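Local coordinates for protein phosphoribosyl-aminoimidazole carboxylase (Aspergillus clavatus, PDB 3K5I) that probably catalyses the ATP-dependent carboxylation of 5-aminoimidazole ribonucleotide to its N5-carboxyamino form, a step of purine biosynthesis, at residues 228-233 against 238-243; 292-297 against 331-336; 273-276 against 282-285; 377-382 against 388-393. All blocks are in the same frame, centred on the assembly; numbering follows the deposited sequence.

Contact 1: 228-233 against 238-243; sequences ETVQED and LVYAPA. With NA (sodium ion), chain E; ADP (adenosine-5'-diphosphate), chain G.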
loop_
_atom_site.group_PDB
_atom_site.type_symbol
_atom_site.label_atom_id
_atom_site.label_comp_id
_atom_site.label_asym_id
_atom_site.label_seq_id
_atom_site.Cartn_x
_atom_site.Cartn_y
_atom_site.Cartn_z
ATOM N N GLU A 228 17.510 9.632 -10.109
ATOM C CA GLU A 228 17.848 9.936 -11.496
ATOM C C GLU A 228 16.566 9.731 -12.249
ATOM O O GLU A 228 15.969 8.658 -12.129
ATOM C CB GLU A 228 18.667 8.712 -11.929
ATOM C CG GLU A 228 18.769 8.621 -13.434
ATOM C CD GLU A 228 19.766 7.552 -13.810
ATOM O OE1 GLU A 228 20.268 6.810 -12.945
ATOM O OE2 GLU A 228 20.042 7.434 -15.002
ATOM N N THR A 229 16.154 10.707 -13.042
ATOM C CA THR A 229 14.910 10.503 -13.740
ATOM C C THR A 229 15.119 10.532 -15.234
ATOM O O THR A 229 16.070 11.129 -15.717
ATOM C CB THR A 229 13.931 11.663 -13.404
ATOM O OG1 THR A 229 14.520 12.963 -13.600
ATOM C CG2 THR A 229 13.680 11.605 -11.945
ATOM N N VAL A 230 14.214 9.918 -15.981
ATOM C CA VAL A 230 14.343 9.941 -17.438
ATOM C C VAL A 230 13.030 10.398 -18.030
ATOM O O VAL A 230 11.955 9.821 -17.792
ATOM C CB VAL A 230 14.811 8.614 -18.084
ATOM C CG1 VAL A 230 15.036 8.859 -19.574
ATOM C CG2 VAL A 230 16.087 8.046 -17.395
ATOM N N GLN A 231 13.131 11.463 -18.823
ATOM C CA GLN A 231 11.944 12.055 -19.413
ATOM C C GLN A 231 11.976 11.885 -20.909
ATOM O O GLN A 231 13.037 11.891 -21.509
ATOM C CB GLN A 231 11.892 13.573 -19.156
ATOM C CG GLN A 231 11.192 14.020 -17.869
ATOM C CD GLN A 231 11.903 13.409 -16.678
ATOM O OE1 GLN A 231 11.285 12.704 -15.865
ATOM N NE2 GLN A 231 13.243 13.632 -16.593
ATOM N N GLU A 232 10.800 11.747 -21.494
ATOM C CA GLU A 232 10.694 11.673 -22.959
ATOM C C GLU A 232 9.472 12.449 -23.391
ATOM O O GLU A 232 8.366 12.267 -22.855
ATOM C CB GLU A 232 10.777 10.298 -23.622
ATOM C CG GLU A 232 10.447 9.081 -22.790
ATOM C CD GLU A 232 9.638 8.062 -23.585
ATOM O OE1 GLU A 232 10.256 7.156 -24.204
ATOM O OE2 GLU A 232 8.391 8.174 -23.616
ATOM N N ASP A 233 9.723 13.323 -24.359
ATOM C CA ASP A 233 8.718 14.215 -24.899
ATOM C C ASP A 233 8.305 15.046 -23.744
ATOM O O ASP A 233 7.148 15.389 -23.633
ATOM C CB ASP A 233 7.483 13.510 -25.434
ATOM C CG ASP A 233 7.821 12.650 -26.606
ATOM O OD1 ASP A 233 7.202 11.576 -26.799
ATOM O OD2 ASP A 233 8.748 13.103 -27.303
ATOM N N LEU A 238 11.019 7.093 -16.448
ATOM C CA LEU A 238 11.598 6.205 -15.445
ATOM C C LEU A 238 12.217 6.992 -14.322
ATOM O O LEU A 238 12.639 8.148 -14.526
ATOM C CB LEU A 238 12.863 5.508 -15.963
ATOM C CG LEU A 238 12.459 4.611 -17.121
ATOM C CD1 LEU A 238 13.624 4.332 -18.110
ATOM C CD2 LEU A 238 12.002 3.395 -16.325
ATOM N N VAL A 239 12.297 6.309 -13.178
ATOM C CA VAL A 239 12.969 6.835 -11.986
ATOM C C VAL A 239 13.878 5.708 -11.436
ATOM O O VAL A 239 13.371 4.609 -11.287
ATOM C CB VAL A 239 12.017 7.449 -10.925
ATOM C CG1 VAL A 239 12.832 7.880 -9.669
ATOM C CG2 VAL A 239 11.250 8.677 -11.499
ATOM N N TYR A 240 15.162 5.965 -11.156
ATOM C CA TYR A 240 16.122 4.985 -10.563
ATOM C C TYR A 240 16.476 5.555 -9.208
ATOM O O TYR A 240 16.998 6.650 -9.025
ATOM C CB TYR A 240 17.413 4.832 -11.357
ATOM C CG TYR A 240 17.162 4.367 -12.763
ATOM C CD1 TYR A 240 16.656 5.239 -13.726
ATOM C CD2 TYR A 240 17.353 3.038 -13.106
ATOM C CE1 TYR A 240 16.388 4.816 -15.001
ATOM C CE2 TYR A 240 17.070 2.611 -14.414
ATOM C CZ TYR A 240 16.630 3.494 -15.350
ATOM O OH TYR A 240 16.394 2.963 -16.601
ATOM N N ALA A 241 16.181 4.778 -8.187
ATOM C CA ALA A 241 16.422 5.320 -6.872
ATOM C C ALA A 241 17.259 4.361 -6.046
ATOM O O ALA A 241 16.904 3.211 -5.891
ATOM C CB ALA A 241 14.994 5.616 -6.273
ATOM N N PRO A 242 18.406 4.814 -5.539
ATOM C CA PRO A 242 18.892 6.182 -5.701
ATOM C C PRO A 242 19.501 6.304 -7.097
ATOM O O PRO A 242 19.601 5.267 -7.762
ATOM C CB PRO A 242 19.983 6.253 -4.630
ATOM C CG PRO A 242 20.536 4.829 -4.657
ATOM C CD PRO A 242 19.466 3.902 -5.087
ATOM N N ALA A 243 19.910 7.520 -7.493
ATOM C CA ALA A 243 20.490 7.871 -8.798
ATOM C C ALA A 243 21.786 7.073 -9.036
ATOM O O ALA A 243 22.645 6.961 -8.148
ATOM C CB ALA A 243 20.928 9.290 -8.762
HETATM NA NA NA E . 15.216 12.971 -22.031
HETATM P PB ADP G . 6.411 20.054 -16.676
HETATM O O1B ADP G . 5.253 19.814 -17.566
HETATM O O2B ADP G . 5.693 20.938 -15.679
HETATM O O3B ADP G . 7.234 19.155 -15.698
HETATM P PA ADP G . 9.247 20.850 -17.230
HETATM O O1A ADP G . 9.736 20.164 -16.031
HETATM O O2A ADP G . 9.871 22.221 -17.302
HETATM O O3A ADP G . 7.643 20.845 -17.337
HETATM O "O5'" ADP G . 9.884 19.954 -18.403
HETATM C "C5'" ADP G . 9.791 18.525 -18.404
HETATM C "C4'" ADP G . 11.074 17.939 -18.939
HETATM O "O4'" ADP G . 11.333 18.467 -20.265
HETATM C "C3'" ADP G . 12.381 18.273 -18.242
HETATM O "O3'" ADP G . 12.590 17.189 -17.322
HETATM C "C2'" ADP G . 13.471 18.120 -19.310
HETATM O "O2'" ADP G . 13.519 16.761 -19.838
HETATM C "C1'" ADP G . 12.679 18.784 -20.415
HETATM N N9 ADP G . 13.062 20.187 -20.408
HETATM C C8 ADP G . 12.417 21.163 -19.700
HETATM N N7 ADP G . 13.094 22.333 -19.762
HETATM C C5 ADP G . 14.142 22.035 -20.609
HETATM C C6 ADP G . 15.140 22.906 -21.165
HETATM N N6 ADP G . 15.453 24.065 -21.027
HETATM N N1 ADP G . 16.052 22.301 -21.980
HETATM C C2 ADP G . 15.997 20.969 -22.357
HETATM N N3 ADP G . 15.020 20.210 -21.935
HETATM C C4 ADP G . 14.138 20.733 -21.065
HETATM O O HOH W 1 15.558 12.911 -19.484
HETATM O O HOH W 2 13.873 12.422 -24.588
HETATM O O HOH W 3 15.507 10.517 -22.637
HETATM O O HOH W 4 17.443 13.190 -23.053
HETATM O O HOH W 5 14.113 15.674 -21.657
#

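Contact 2: 292-297 against 331-336; sequences IHNSGH and SIMLNI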
loop_
_atom_site.group_PDB
_atom_site.type_symbol
_atom_site.label_atom_id
_atom_site.label_comp_id
_atom_site.label_asym_id
_atom_site.label_seq_id
_atom_site.Cartn_x
_atom_site.Cartn_y
_atom_site.Cartn_z
ATOM N N ILE A 292 3.520 16.533 -3.501
ATOM C CA ILE A 292 3.908 15.136 -3.660
ATOM C C ILE A 292 4.215 15.111 -5.179
ATOM O O ILE A 292 3.548 15.801 -5.974
ATOM C CB ILE A 292 2.756 14.151 -3.174
ATOM C CG1 ILE A 292 1.393 14.747 -3.522
ATOM C CG2 ILE A 292 2.874 14.040 -1.603
ATOM C CD1 ILE A 292 0.139 13.962 -3.016
ATOM N N HIS A 293 5.263 14.382 -5.559
ATOM C CA HIS A 293 5.768 14.431 -6.941
ATOM C C HIS A 293 6.007 13.049 -7.523
ATOM O O HIS A 293 6.236 12.071 -6.771
ATOM C CB HIS A 293 7.155 15.268 -6.833
ATOM C CG HIS A 293 7.718 15.694 -8.160
ATOM N ND1 HIS A 293 8.618 14.916 -8.865
ATOM C CD2 HIS A 293 7.516 16.810 -8.909
ATOM C CE1 HIS A 293 8.962 15.549 -9.973
ATOM N NE2 HIS A 293 8.279 16.683 -10.049
ATOM N N ASN A 294 5.950 12.999 -8.856
ATOM C CA ASN A 294 6.118 11.724 -9.556
ATOM C C ASN A 294 7.468 11.157 -9.244
ATOM O O ASN A 294 7.687 9.948 -9.205
ATOM C CB ASN A 294 6.013 12.001 -11.041
ATOM C CG ASN A 294 5.715 10.786 -11.856
ATOM O OD1 ASN A 294 5.198 10.953 -12.972
ATOM N ND2 ASN A 294 6.078 9.578 -11.372
ATOM N N SER A 295 8.397 12.065 -9.066
ATOM C CA SER A 295 9.754 11.582 -8.763
ATOM C C SER A 295 9.839 10.802 -7.487
ATOM O O SER A 295 10.818 10.080 -7.244
ATOM C CB SER A 295 10.788 12.724 -8.742
ATOM O OG SER A 295 11.182 13.214 -7.470
ATOM N N GLY A 296 8.819 10.965 -6.656
ATOM C CA GLY A 296 8.870 10.235 -5.400
ATOM C C GLY A 296 7.982 9.003 -5.268
ATOM O O GLY A 296 7.881 8.379 -4.182
ATOM N N HIS A 297 7.379 8.555 -6.358
ATOM C CA HIS A 297 6.555 7.362 -6.174
ATOM C C HIS A 297 7.225 6.108 -5.616
ATOM O O HIS A 297 6.552 5.295 -4.912
ATOM C CB HIS A 297 5.725 7.033 -7.438
ATOM C CG HIS A 297 4.847 8.143 -7.885
ATOM N ND1 HIS A 297 4.487 9.164 -7.036
ATOM C CD2 HIS A 297 4.123 8.307 -9.020
ATOM C CE1 HIS A 297 3.650 9.969 -7.669
ATOM N NE2 HIS A 297 3.415 9.471 -8.871
ATOM N N SER A 331 15.562 0.546 -6.425
ATOM C CA SER A 331 14.328 0.430 -7.191
ATOM C C SER A 331 14.223 1.290 -8.436
ATOM O O SER A 331 14.970 2.238 -8.683
ATOM C CB SER A 331 13.074 0.398 -6.323
ATOM O OG SER A 331 12.929 1.545 -5.511
ATOM N N ILE A 332 13.289 0.886 -9.273
ATOM C CA ILE A 332 13.096 1.615 -10.517
ATOM C C ILE A 332 11.578 1.808 -10.688
ATOM O O ILE A 332 10.811 0.853 -10.502
ATOM C CB ILE A 332 13.653 0.764 -11.762
ATOM C CG1 ILE A 332 15.152 0.531 -11.605
ATOM C CG2 ILE A 332 13.588 1.544 -13.114
ATOM C CD1 ILE A 332 15.646 -0.569 -12.515
ATOM N N MET A 333 11.138 3.014 -11.046
ATOM C CA MET A 333 9.700 3.207 -11.275
ATOM C C MET A 333 9.644 3.587 -12.739
ATOM O O MET A 333 10.456 4.421 -13.222
ATOM C CB MET A 333 9.095 4.314 -10.392
ATOM C CG MET A 333 7.590 4.709 -10.624
ATOM S SD MET A 333 7.466 6.519 -10.866
ATOM C CE MET A 333 8.140 6.743 -12.419
ATOM N N LEU A 334 8.671 2.943 -13.386
ATOM C CA LEU A 334 8.354 3.168 -14.797
ATOM C C LEU A 334 6.918 3.748 -14.876
ATOM O O LEU A 334 6.007 3.265 -14.207
ATOM C CB LEU A 334 8.440 1.840 -15.569
ATOM C CG LEU A 334 8.084 1.990 -17.059
ATOM C CD1 LEU A 334 9.211 2.500 -17.942
ATOM C CD2 LEU A 334 7.764 0.628 -17.542
ATOM N N ASN A 335 6.676 4.813 -15.631
ATOM C CA ASN A 335 5.315 5.345 -15.686
ATOM C C ASN A 335 4.605 4.552 -16.748
ATOM O O ASN A 335 5.301 4.108 -17.628
ATOM C CB ASN A 335 5.296 6.818 -16.162
ATOM C CG ASN A 335 5.253 7.781 -14.988
ATOM O OD1 ASN A 335 4.905 7.384 -13.861
ATOM N ND2 ASN A 335 5.645 9.032 -15.218
ATOM N N ILE A 336 3.280 4.431 -16.671
ATOM C CA ILE A 336 2.442 3.789 -17.660
ATOM C C ILE A 336 1.681 4.974 -18.221
ATOM O O ILE A 336 0.782 5.547 -17.624
ATOM C CB ILE A 336 1.450 2.875 -17.050
ATOM C CG1 ILE A 336 2.186 1.734 -16.365
ATOM C CG2 ILE A 336 0.545 2.329 -18.132
ATOM C CD1 ILE A 336 1.166 0.907 -15.709
#

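Contact 3: 273-276 against 282-285; sequences VEMF and SIML. With MG (magnesium ion), chain H; ADP (adenosine-5'-diphosphate), chain G.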
loop_
_atom_site.group_PDB
_atom_site.type_symbol
_atom_site.label_atom_id
_atom_site.label_comp_id
_atom_site.label_asym_id
_atom_site.label_seq_id
_atom_site.Cartn_x
_atom_site.Cartn_y
_atom_site.Cartn_z
ATOM N N VAL A 273 11.821 18.566 -6.081
ATOM C CA VAL A 273 12.844 19.360 -6.795
ATOM C C VAL A 273 13.495 18.708 -8.061
ATOM O O VAL A 273 14.103 17.655 -7.961
ATOM C CB VAL A 273 13.816 20.072 -5.825
ATOM C CG1 VAL A 273 14.840 20.801 -6.617
ATOM C CG2 VAL A 273 13.046 21.042 -4.876
ATOM N N GLU A 274 13.340 19.295 -9.248
ATOM C CA GLU A 274 13.872 18.778 -10.509
ATOM C C GLU A 274 15.134 19.530 -10.929
ATOM O O GLU A 274 15.080 20.743 -11.043
ATOM C CB GLU A 274 12.784 18.950 -11.573
ATOM C CG GLU A 274 11.744 17.869 -11.348
ATOM C CD GLU A 274 10.520 17.946 -12.276
ATOM O OE1 GLU A 274 9.565 17.191 -12.042
ATOM O OE2 GLU A 274 10.457 18.739 -13.236
ATOM N N MET A 275 16.259 18.841 -11.135
ATOM C CA MET A 275 17.514 19.495 -11.516
ATOM C C MET A 275 18.145 18.797 -12.689
ATOM O O MET A 275 17.859 17.656 -13.041
ATOM C CB MET A 275 18.529 19.458 -10.382
ATOM C CG MET A 275 17.960 20.170 -9.181
ATOM S SD MET A 275 18.661 19.692 -7.607
ATOM C CE MET A 275 17.957 18.052 -7.300
ATOM N N PHE A 276 19.000 19.524 -13.376
ATOM C CA PHE A 276 19.613 18.872 -14.511
ATOM C C PHE A 276 21.076 18.737 -14.133
ATOM O O PHE A 276 21.571 19.562 -13.367
ATOM C CB PHE A 276 19.598 19.756 -15.753
ATOM C CG PHE A 276 18.266 20.272 -16.204
ATOM C CD1 PHE A 276 18.021 21.631 -16.164
ATOM C CD2 PHE A 276 17.307 19.458 -16.746
ATOM C CE1 PHE A 276 16.836 22.153 -16.630
ATOM C CE2 PHE A 276 16.080 19.987 -17.205
ATOM C CZ PHE A 276 15.856 21.350 -17.170
ATOM N N SER A 282 28.125 20.494 -13.038
ATOM C CA SER A 282 27.544 21.522 -12.185
ATOM C C SER A 282 26.014 21.294 -12.223
ATOM O O SER A 282 25.465 20.543 -13.035
ATOM C CB SER A 282 27.884 22.889 -12.740
ATOM O OG SER A 282 27.145 23.002 -13.932
ATOM N N ILE A 283 25.293 21.955 -11.329
ATOM C CA ILE A 283 23.860 21.763 -11.270
ATOM C C ILE A 283 22.928 22.922 -11.489
ATOM O O ILE A 283 23.153 24.083 -11.118
ATOM C CB ILE A 283 23.403 20.849 -10.107
ATOM C CG1 ILE A 283 24.251 19.580 -10.116
ATOM C CG2 ILE A 283 21.978 20.378 -10.300
ATOM C CD1 ILE A 283 24.107 18.705 -8.836
ATOM N N MET A 284 21.835 22.527 -12.117
ATOM C CA MET A 284 20.797 23.472 -12.450
ATOM C C MET A 284 19.456 22.954 -11.951
ATOM O O MET A 284 19.133 21.760 -11.882
ATOM C CB MET A 284 20.792 23.646 -13.957
ATOM C CG MET A 284 20.143 24.897 -14.436
ATOM S SD MET A 284 21.287 25.636 -15.655
ATOM C CE MET A 284 20.326 25.550 -17.083
ATOM N N LEU A 285 18.664 23.929 -11.556
ATOM C CA LEU A 285 17.353 23.572 -11.085
ATOM C C LEU A 285 16.536 23.553 -12.382
ATOM O O LEU A 285 16.864 24.288 -13.325
ATOM C CB LEU A 285 16.871 24.646 -10.104
ATOM C CG LEU A 285 15.430 24.333 -9.709
ATOM C CD1 LEU A 285 15.166 24.348 -8.193
ATOM C CD2 LEU A 285 14.632 25.364 -10.453
HETATM MG MG MG H . 9.054 18.736 -14.520
HETATM P PB ADP G . 6.411 20.054 -16.676
HETATM O O1B ADP G . 5.253 19.814 -17.566
HETATM O O2B ADP G . 5.693 20.938 -15.679
HETATM O O3B ADP G . 7.234 19.155 -15.698
HETATM P PA ADP G . 9.247 20.850 -17.230
HETATM O O1A ADP G . 9.736 20.164 -16.031
HETATM O O2A ADP G . 9.871 22.221 -17.302
HETATM O O3A ADP G . 7.643 20.845 -17.337
HETATM O "O5'" ADP G . 9.884 19.954 -18.403
HETATM C "C5'" ADP G . 9.791 18.525 -18.404
HETATM C "C4'" ADP G . 11.074 17.939 -18.939
HETATM O "O4'" ADP G . 11.333 18.467 -20.265
HETATM C "C3'" ADP G . 12.381 18.273 -18.242
HETATM O "O3'" ADP G . 12.590 17.189 -17.322
HETATM C "C2'" ADP G . 13.471 18.120 -19.310
HETATM O "O2'" ADP G . 13.519 16.761 -19.838
HETATM C "C1'" ADP G . 12.679 18.784 -20.415
HETATM N N9 ADP G . 13.062 20.187 -20.408
HETATM C C8 ADP G . 12.417 21.163 -19.700
HETATM N N7 ADP G . 13.094 22.333 -19.762
HETATM C C5 ADP G . 14.142 22.035 -20.609
HETATM C C6 ADP G . 15.140 22.906 -21.165
HETATM N N6 ADP G . 15.453 24.065 -21.027
HETATM N N1 ADP G . 16.052 22.301 -21.980
HETATM C C2 ADP G . 15.997 20.969 -22.357
HETATM N N3 ADP G . 15.020 20.210 -21.935
HETATM C C4 ADP G . 14.138 20.733 -21.065
HETATM O O HOH W 6 7.581 17.574 -13.836
HETATM O O HOH W 7 9.961 17.202 -15.903
#

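Contact 4: 377-382 against 388-393; sequences ITVTAP and ETHIQP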
loop_
_atom_site.group_PDB
_atom_site.type_symbol
_atom_site.label_atom_id
_atom_site.label_comp_id
_atom_site.label_asym_id
_atom_site.label_seq_id
_atom_site.Cartn_x
_atom_site.Cartn_y
_atom_site.Cartn_z
ATOM N N ILE A 377 4.646 1.379 -12.222
ATOM C CA ILE A 377 5.089 0.077 -11.754
ATOM C C ILE A 377 6.370 0.400 -11.039
ATOM O O ILE A 377 7.207 1.192 -11.523
ATOM C CB ILE A 377 5.649 -0.843 -12.830
ATOM C CG1 ILE A 377 4.664 -0.917 -13.979
ATOM C CG2 ILE A 377 5.919 -2.261 -12.219
ATOM C CD1 ILE A 377 3.295 -1.205 -13.458
ATOM N N THR A 378 6.506 -0.200 -9.867
ATOM C CA THR A 378 7.759 0.071 -9.171
ATOM C C THR A 378 8.441 -1.274 -8.955
ATOM O O THR A 378 7.846 -2.160 -8.345
ATOM C CB THR A 378 7.587 0.784 -7.775
ATOM O OG1 THR A 378 7.221 2.141 -7.932
ATOM C CG2 THR A 378 8.932 0.893 -7.058
ATOM N N VAL A 379 9.688 -1.380 -9.390
ATOM C CA VAL A 379 10.423 -2.652 -9.146
ATOM C C VAL A 379 11.617 -2.509 -8.167
ATOM O O VAL A 379 12.486 -1.621 -8.303
ATOM C CB VAL A 379 10.881 -3.254 -10.493
ATOM C CG1 VAL A 379 11.709 -4.509 -10.320
ATOM C CG2 VAL A 379 9.673 -3.544 -11.310
ATOM N N THR A 380 11.666 -3.362 -7.145
ATOM C CA THR A 380 12.772 -3.249 -6.176
ATOM C C THR A 380 13.764 -4.422 -6.381
ATOM O O THR A 380 13.528 -5.350 -7.149
ATOM C CB THR A 380 12.178 -3.429 -4.785
ATOM O OG1 THR A 380 11.432 -4.654 -4.769
ATOM C CG2 THR A 380 11.169 -2.363 -4.521
ATOM N N ALA A 381 14.881 -4.396 -5.671
ATOM C CA ALA A 381 15.850 -5.469 -5.743
ATOM C C ALA A 381 17.007 -5.111 -4.833
ATOM O O ALA A 381 17.254 -3.926 -4.561
ATOM C CB ALA A 381 16.259 -5.851 -7.128
ATOM N N PRO A 382 17.692 -6.134 -4.311
ATOM C CA PRO A 382 18.776 -5.825 -3.375
ATOM C C PRO A 382 19.845 -5.002 -4.075
ATOM O O PRO A 382 20.599 -4.374 -3.385
ATOM C CB PRO A 382 19.290 -7.190 -2.896
ATOM C CG PRO A 382 18.359 -8.266 -3.552
ATOM C CD PRO A 382 17.199 -7.517 -4.184
ATOM N N GLU A 388 17.317 -3.574 -12.482
ATOM C CA GLU A 388 17.371 -3.234 -13.898
ATOM C C GLU A 388 17.039 -4.449 -14.785
ATOM O O GLU A 388 16.311 -4.367 -15.784
ATOM C CB GLU A 388 18.755 -2.794 -14.259
ATOM C CG GLU A 388 19.054 -1.333 -13.995
ATOM C CD GLU A 388 20.562 -1.127 -13.943
ATOM O OE1 GLU A 388 21.032 -0.057 -13.512
ATOM O OE2 GLU A 388 21.309 -2.040 -14.345
ATOM N N THR A 389 17.587 -5.593 -14.405
ATOM C CA THR A 389 17.257 -6.780 -15.188
ATOM C C THR A 389 15.799 -7.240 -15.072
ATOM O O THR A 389 15.173 -7.761 -16.015
ATOM C CB THR A 389 18.119 -7.889 -14.599
ATOM O OG1 THR A 389 19.509 -7.563 -14.757
ATOM C CG2 THR A 389 17.807 -9.177 -15.281
ATOM N N HIS A 390 15.232 -7.110 -13.882
ATOM C CA HIS A 390 13.845 -7.554 -13.752
ATOM C C HIS A 390 12.939 -6.692 -14.575
ATOM O O HIS A 390 11.945 -7.161 -15.122
ATOM C CB HIS A 390 13.363 -7.281 -12.375
ATOM C CG HIS A 390 13.845 -8.266 -11.360
ATOM N ND1 HIS A 390 14.452 -9.460 -11.700
ATOM C CD2 HIS A 390 13.791 -8.227 -10.006
ATOM C CE1 HIS A 390 14.775 -10.101 -10.589
ATOM N NE2 HIS A 390 14.370 -9.385 -9.551
ATOM N N ILE A 391 13.256 -5.406 -14.652
ATOM C CA ILE A 391 12.388 -4.528 -15.425
ATOM C C ILE A 391 12.595 -4.424 -16.942
ATOM O O ILE A 391 11.678 -4.039 -17.688
ATOM C CB ILE A 391 12.361 -3.111 -14.828
ATOM C CG1 ILE A 391 11.070 -2.389 -15.155
ATOM C CG2 ILE A 391 13.550 -2.319 -15.315
ATOM C CD1 ILE A 391 10.755 -1.090 -14.209
ATOM N N GLN A 392 13.781 -4.738 -17.438
ATOM C CA GLN A 392 13.946 -4.582 -18.900
ATOM C C GLN A 392 12.849 -4.959 -19.897
ATOM O O GLN A 392 12.398 -4.174 -20.751
ATOM C CB GLN A 392 15.252 -5.189 -19.399
ATOM C CG GLN A 392 15.600 -4.734 -20.815
ATOM C CD GLN A 392 15.682 -3.236 -20.892
ATOM O OE1 GLN A 392 16.723 -2.656 -20.593
ATOM N NE2 GLN A 392 14.573 -2.597 -21.253
ATOM N N PRO A 393 12.412 -6.200 -19.795
ATOM C CA PRO A 393 11.378 -6.690 -20.679
ATOM C C PRO A 393 10.080 -5.879 -20.712
ATOM O O PRO A 393 9.408 -5.766 -21.741
ATOM C CB PRO A 393 11.155 -8.109 -20.187
ATOM C CG PRO A 393 12.197 -8.398 -19.272
ATOM C CD PRO A 393 12.685 -7.122 -18.687
#

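Contact 1: 228-233 against 238-243
In the antiparallel hairpin that passes beside the ADP pocket, Glu-228 and Tyr-240 form a hydrogen-bonded pair: Tyr-240 N donates to Glu-228 O at 3.0 Å, and Glu-228 N returns a bond to Tyr-240 O. Val-230 and Leu-238 repeat the pattern, with Val-230 N reaching Leu-238 O at 2.8 Å. Between them, the non-hydrogen-bonded pair Thr-229 and Val-239 sets CG2 of each alongside the other, 3.8 Å apart, on the opposite face of the sheet. Within this ATP-grasp domain the hairpin lies in the large antiparallel sheet, and strand 228-232 extends to the nucleotide. Because Glu-228 has CG trans to its N (chi1 163°) and continues extended, its carboxylate lies by Tyr-240, the planes 35° apart; OE1 also forms a salt bridge with Arg-244, which makes a cation-pi contact with the tyrosine. Val-230 CG2 meets the edge of the same ring, 4.0 Å from Tyr-240 CE1. At the nucleotide end Gln-231 O binds a sodium ion at 2.5 Å, while Gln-231 CG packs 3.5 Å from ADP O3'.

Contact 2: 292-297 against 331-336
Asn-294 and Asn-335 join a short 3-10 turn to a sheet strand through one amide-to-amide hydrogen bond, in which Asn-335 ND2 reaches Asn-294 OD1 at 3.0 Å with an N-H...O angle of 165°. The acceptor lies in the amide plane of Asn-335, whereas the donor is tilted from the carbonyl plane of Asn-294; the two amide planes stand 42° apart. This is the tight end. Beside this bond, Met-333 passes at about a right angle to Asn-294 and brings SD to 3.4 Å from Asn-294 ND2, its chain bent at chi2 and again at chi3. The looser end, although buried as well, is made by the same sulfur: SD stays 3.9 Å from His-297 CB and approaches the imidazole obliquely, 5.0 Å from the ring centroid. His-297 instead stacks on His-376. Asn-294 OD1 also accepts from Lys-373 NZ, and Asn-335 ND2 donates to Cys-236 O as well. Two donors on one buried oxygen probably fix the Asn-294 amide, whose side chain lies about 6 Å from the bound 5-aminoimidazole ribonucleotide, and the lysine may polarise it.

Contact 3: 273-276 against 282-285
Phe-276 and Met-284 pair across an antiparallel beta hairpin of the ATP-grasp domain, at one edge of the large antiparallel sheet, and the two strand segments run at 139° to each other. The backbone supplies the first kind of interaction: Met-284 N donates to Phe-276 O at 3.2 Å, nearly straight at 167°. The return bond from Phe-276 N to Met-284 O is less certain, since that oxygen is placed too close to its neighbours. Apolar contacts come second and divide between the faces. On one, Met-275 CB rests 3.6 Å from Ile-283 CG2, and Val-273 CG1 meets Leu-285 CD1 at 3.9 Å, their side chains crossing at about a right angle; helix 248-263 covers this layer. On the other, Met-284 CB approaches the edge of the Phe-276 ring, 4.1 Å from CD1. Metal coordination is the third kind. Glu-274, extended beyond CG, binds the magnesium ion through OE2 at 1.9 Å, while OE1 accepts a hydrogen bond from a water that is itself a ligand of the metal. Both ADP phosphates, a second water and Glu-287 complete the site, as expected of an ATP-grasp enzyme, where acidic residues hold the metal against the nucleotide. Phe-276 also turns its ring edge to the ribose, with CE2 3.8 Å from ADP C2' and in the plane of the ring.

Contact 4: 377-382 against 388-393
Thr-380 O accepts a hydrogen bond from Asn-357 ND2, and the edge of the His-390 ring packs near the same oxygen, with CD2 4.1 Å away. The second of these is mere packing, and the two segments share no hydrogen bond; what joins strand 377-380 to helix 388-393 is the fit of side chains. Val-379 is the centre of it. With CG1 trans to its backbone N (chi1 177°), the valine spreads its two methyl groups over neighbouring helix residues: CG1 rests 3.8 Å from His-390 CB, and CG2 lies 3.9 Å from Ile-391 CD1. Ile-391, extended through chi2, carries that methyl out to the strand. Ala-381 adds a fringe, its CB 4.5 Å from His-390 CD2 and oblique to the ring. Thr-378 and Thr-380 start in the other direction, so that alternation along the strand reserves one face for the helix. On the neighbouring strand 331-337, Ile-332 also packs on Ile-391, while His-390 touches Gln-323 of the second subunit. The strand and helix axes come within 8.3 Å, their directions 148° apart, as in a beta-alpha unit whose helix folds back, roughly antiparallel, over the sheet that contains its own strand.

How the contacts relate
From the N terminus, the contacts close in series, and none nests within or crosses another. Contact 1 closes the short turn between strands 221-232 and 235-241; contact 3 closes the somewhat longer one between strands 269-278 and 283-289, and both hairpins touch ADP. Contact 2 then spans a longer, partly helical excursion, bringing the loop after the second hairpin back to strand 331-337. Contact 4 finally folds helix 384-399 onto strand 373-380. One antiparallel sheet unites them: strand 331-337 lies between the strands of contacts 1 and 4, thereby joining the ATP-grasp and C-terminal parts, while a close, doubtful approach of His-293 to Glu-274 brings contact 2 beside contact 3.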